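PDB 3ONH: ubiquitin-activating enzyme E1-like, which forms with AOS1 the heterodimeric E1 that activates the SUMO protein SMT3 using ATP, represented here by its ubiquitin-fold domain, the part that engages the E2 Ubc9. Local coordinates for residues D24-P36 with N102-I114. Sequence-based numbering, arbitrary orientation.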
# COMPACT_ATOMS: atom_id res chain seq x y z
N ASP A 24 0.02 -7.35 6.93
CA ASP A 24 -0.19 -8.20 5.76
C ASP A 24 -0.25 -7.38 4.48
O ASP A 24 0.23 -7.80 3.44
CB ASP A 24 -1.44 -9.05 5.93
CG ASP A 24 -1.25 -10.19 6.90
OD1 ASP A 24 -0.09 -10.59 7.12
OD2 ASP A 24 -2.25 -10.69 7.46
N PHE A 25 -0.85 -6.20 4.57
CA PHE A 25 -0.97 -5.33 3.41
C PHE A 25 0.41 -4.91 2.92
O PHE A 25 0.68 -4.88 1.72
CB PHE A 25 -1.81 -4.11 3.76
CG PHE A 25 -2.38 -3.40 2.56
CD1 PHE A 25 -3.22 -4.06 1.69
CD2 PHE A 25 -2.08 -2.07 2.33
CE1 PHE A 25 -3.75 -3.41 0.59
CE2 PHE A 25 -2.60 -1.41 1.23
CZ PHE A 25 -3.44 -2.08 0.36
N VAL A 26 1.29 -4.60 3.87
CA VAL A 26 2.65 -4.20 3.57
C VAL A 26 3.48 -5.28 2.88
O VAL A 26 4.17 -5.02 1.89
CB VAL A 26 3.38 -3.76 4.85
CG1 VAL A 26 4.85 -3.62 4.59
CG2 VAL A 26 2.79 -2.45 5.35
N VAL A 27 3.44 -6.49 3.41
CA VAL A 27 4.08 -7.64 2.78
C VAL A 27 3.58 -7.83 1.35
O VAL A 27 4.38 -8.00 0.42
CB VAL A 27 3.82 -8.93 3.58
CG1 VAL A 27 4.58 -10.09 2.98
CG2 VAL A 27 4.20 -8.74 5.04
N LEU A 28 2.26 -7.76 1.19
CA LEU A 28 1.60 -7.94 -0.10
C LEU A 28 2.13 -6.98 -1.15
O LEU A 28 2.48 -7.38 -2.26
CB LEU A 28 0.11 -7.69 0.07
CG LEU A 28 -0.90 -8.47 -0.77
CD1 LEU A 28 -2.25 -7.77 -0.71
CD2 LEU A 28 -0.45 -8.59 -2.21
N ILE A 29 2.18 -5.70 -0.81
CA ILE A 29 2.60 -4.70 -1.77
C ILE A 29 4.10 -4.79 -2.04
O ILE A 29 4.55 -4.68 -3.17
CB ILE A 29 2.23 -3.29 -1.29
CG1 ILE A 29 0.71 -3.19 -1.13
CG2 ILE A 29 2.75 -2.25 -2.25
CD1 ILE A 29 0.24 -1.91 -0.51
N ARG A 30 4.87 -5.02 -0.98
CA ARG A 30 6.31 -5.15 -1.13
C ARG A 30 6.67 -6.29 -2.07
O ARG A 30 7.45 -6.11 -2.99
CB ARG A 30 6.97 -5.36 0.23
CG ARG A 30 8.48 -5.50 0.15
CD ARG A 30 9.04 -6.13 1.42
NE ARG A 30 9.03 -5.21 2.55
CZ ARG A 30 8.44 -5.45 3.71
NH1 ARG A 30 7.78 -6.59 3.90
NH2 ARG A 30 8.49 -4.56 4.69
N GLU A 31 6.11 -7.47 -1.83
CA GLU A 31 6.46 -8.63 -2.65
C GLU A 31 5.95 -8.51 -4.08
O GLU A 31 6.66 -8.85 -5.03
CB GLU A 31 5.96 -9.92 -2.00
CG GLU A 31 6.45 -10.12 -0.57
CD GLU A 31 7.73 -10.95 -0.48
OE1 GLU A 31 8.25 -11.13 0.64
OE2 GLU A 31 8.22 -11.42 -1.54
N LYS A 32 4.73 -8.03 -4.24
CA LYS A 32 4.11 -7.91 -5.56
C LYS A 32 4.92 -7.03 -6.51
O LYS A 32 5.07 -7.37 -7.68
CB LYS A 32 2.66 -7.41 -5.43
CG LYS A 32 2.01 -6.99 -6.74
CD LYS A 32 1.50 -8.17 -7.54
CE LYS A 32 0.70 -7.70 -8.76
NZ LYS A 32 0.14 -8.83 -9.54
N TYR A 33 5.44 -5.91 -6.01
CA TYR A 33 6.15 -4.96 -6.87
C TYR A 33 7.66 -4.92 -6.64
O TYR A 33 8.35 -4.08 -7.21
CB TYR A 33 5.55 -3.56 -6.76
CG TYR A 33 4.06 -3.52 -6.97
CD1 TYR A 33 3.52 -3.66 -8.24
CD2 TYR A 33 3.20 -3.34 -5.90
CE1 TYR A 33 2.15 -3.64 -8.43
CE2 TYR A 33 1.83 -3.30 -6.09
CZ TYR A 33 1.31 -3.45 -7.35
OH TYR A 33 -0.05 -3.43 -7.53
N SER A 34 8.17 -5.81 -5.80
CA SER A 34 9.61 -5.96 -5.58
C SER A 34 10.25 -4.76 -4.92
O SER A 34 11.27 -4.25 -5.39
CB SER A 34 10.32 -6.28 -6.90
OG SER A 34 9.70 -7.40 -7.50
N TYR A 35 9.65 -4.29 -3.83
CA TYR A 35 10.29 -3.31 -2.98
C TYR A 35 11.21 -4.06 -2.03
O TYR A 35 11.11 -5.27 -1.90
CB TYR A 35 9.26 -2.50 -2.20
CG TYR A 35 8.52 -1.49 -3.04
CD1 TYR A 35 9.04 -0.22 -3.26
CD2 TYR A 35 7.29 -1.80 -3.61
CE1 TYR A 35 8.37 0.71 -4.02
CE2 TYR A 35 6.62 -0.87 -4.37
CZ TYR A 35 7.16 0.37 -4.58
OH TYR A 35 6.49 1.29 -5.35
N PRO A 36 12.12 -3.33 -1.37
CA PRO A 36 13.03 -3.94 -0.39
C PRO A 36 12.34 -4.11 0.96
O PRO A 36 11.14 -3.91 1.06
CB PRO A 36 14.15 -2.92 -0.26
CG PRO A 36 13.92 -1.91 -1.36
CD PRO A 36 12.47 -1.93 -1.62
N ASN A 102 -13.84 -11.13 0.31
CA ASN A 102 -12.42 -11.40 0.46
C ASN A 102 -11.68 -11.21 -0.86
O ASN A 102 -10.86 -12.03 -1.26
CB ASN A 102 -12.20 -12.82 0.98
CG ASN A 102 -12.89 -13.05 2.31
OD1 ASN A 102 -12.67 -12.31 3.26
ND2 ASN A 102 -13.72 -14.08 2.38
N THR A 103 -11.99 -10.11 -1.53
CA THR A 103 -11.26 -9.71 -2.71
C THR A 103 -10.29 -8.61 -2.30
O THR A 103 -10.68 -7.64 -1.66
CB THR A 103 -12.20 -9.19 -3.81
OG1 THR A 103 -13.19 -10.17 -4.10
CG2 THR A 103 -11.42 -8.88 -5.08
N CYS A 104 -9.02 -8.79 -2.64
CA CYS A 104 -8.05 -7.73 -2.54
C CYS A 104 -7.14 -7.84 -3.73
O CYS A 104 -6.10 -8.49 -3.67
CB CYS A 104 -7.23 -7.82 -1.26
SG CYS A 104 -5.95 -6.55 -1.14
N SER A 105 -7.54 -7.22 -4.83
CA SER A 105 -6.84 -7.38 -6.09
C SER A 105 -5.88 -6.22 -6.34
O SER A 105 -6.31 -5.10 -6.57
CB SER A 105 -7.85 -7.47 -7.23
OG SER A 105 -7.26 -7.97 -8.41
N LEU A 106 -4.58 -6.49 -6.30
CA LEU A 106 -3.59 -5.46 -6.61
C LEU A 106 -3.38 -5.32 -8.11
O LEU A 106 -3.34 -6.31 -8.83
CB LEU A 106 -2.25 -5.75 -5.92
CG LEU A 106 -2.17 -5.67 -4.39
CD1 LEU A 106 -0.74 -5.48 -3.93
CD2 LEU A 106 -3.03 -4.55 -3.87
N PRO A 107 -3.23 -4.08 -8.58
CA PRO A 107 -3.05 -3.84 -10.01
C PRO A 107 -1.72 -4.38 -10.55
O PRO A 107 -0.68 -4.28 -9.89
CB PRO A 107 -3.07 -2.31 -10.10
CG PRO A 107 -2.63 -1.85 -8.75
CD PRO A 107 -3.26 -2.83 -7.81
N ASP A 108 -1.76 -4.92 -11.76
CA ASP A 108 -0.52 -5.29 -12.44
C ASP A 108 0.09 -4.07 -13.10
O ASP A 108 -0.32 -3.66 -14.18
CB ASP A 108 -0.75 -6.43 -13.42
CG ASP A 108 -0.84 -7.78 -12.72
OD1 ASP A 108 0.20 -8.45 -12.61
OD2 ASP A 108 -1.95 -8.15 -12.27
N VAL A 109 1.05 -3.47 -12.39
CA VAL A 109 1.71 -2.24 -12.81
C VAL A 109 3.21 -2.48 -12.97
O VAL A 109 3.78 -3.33 -12.30
CB VAL A 109 1.51 -1.12 -11.77
CG1 VAL A 109 2.28 0.13 -12.17
CG2 VAL A 109 0.05 -0.81 -11.57
N GLU A 110 3.83 -1.71 -13.86
CA GLU A 110 5.27 -1.80 -14.06
C GLU A 110 5.98 -0.81 -13.14
O GLU A 110 5.82 0.40 -13.29
CB GLU A 110 5.63 -1.47 -15.51
CG GLU A 110 7.00 -1.94 -15.93
CD GLU A 110 7.17 -1.92 -17.44
OE1 GLU A 110 7.33 -0.81 -18.01
OE2 GLU A 110 7.15 -3.01 -18.06
N VAL A 111 6.75 -1.34 -12.19
CA VAL A 111 7.47 -0.52 -11.23
C VAL A 111 8.95 -0.77 -11.37
O VAL A 111 9.48 -1.76 -10.88
CB VAL A 111 7.07 -0.81 -9.78
CG1 VAL A 111 7.79 0.13 -8.85
CG2 VAL A 111 5.57 -0.67 -9.61
N PRO A 112 9.65 0.15 -12.04
CA PRO A 112 11.05 -0.03 -12.38
C PRO A 112 11.97 0.41 -11.24
O PRO A 112 11.53 1.12 -10.34
CB PRO A 112 11.26 0.92 -13.57
CG PRO A 112 9.97 1.77 -13.66
CD PRO A 112 9.15 1.48 -12.45
N LEU A 113 13.22 -0.02 -11.29
CA LEU A 113 14.27 0.59 -10.50
C LEU A 113 14.65 1.92 -11.15
O LEU A 113 14.72 2.02 -12.38
CB LEU A 113 15.49 -0.31 -10.43
CG LEU A 113 15.43 -1.60 -9.62
CD1 LEU A 113 16.83 -2.17 -9.51
CD2 LEU A 113 14.87 -1.32 -8.24
N ILE A 114 14.90 2.94 -10.34
CA ILE A 114 15.34 4.23 -10.84
C ILE A 114 16.42 4.79 -9.94
O ILE A 114 16.53 4.40 -8.78
CB ILE A 114 14.19 5.25 -10.87
CG1 ILE A 114 13.56 5.36 -9.48
CG2 ILE A 114 13.18 4.85 -11.92
CD1 ILE A 114 12.73 6.60 -9.29
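Tyr33, near the C-terminal end of helix 22-33, reaches across to Pro107 with its phenol, the carbonyl O lying at the ring edge, in plane, and its OH donates a 2.6 Å hydrogen bond to Pro107 O. The donor lies in the carbonyl plane, on a lone pair, at a C=O...OH angle of 136°. With CG beside its own backbone N (chi1 -52°), the ring lies among Leu106, Val109 and Val111: Val111 CG2 packs 3.9 Å from Tyr33 CD1, while Leu106 CD1 approaches Tyr33 CE2. Lys32 CG sits over the centre of one ring face, 3.6 Å above the plane. A bend at chi2 (80°) carries the lysine onward to Asp108, where NZ forms a 3.1 Å salt bridge with OD1, arriving from above the carboxylate plane. Replacing Tyr33 with alanine removes the phenol, which would probably leave Pro107 O without this donor and open a gap between Leu106 and Val111. Farther up the helix, Leu28 and Leu106 meet tip to tip, Leu28 CD2 lying 3.6 Å from Leu106 CD1. Cys104 SG touches Leu28 CD1. Residues 102-114 flank the helix of the ubiquitin-like fold, linking strand 104-105, paired with strand 6-12, to strand 113-115, paired with strand 84-95.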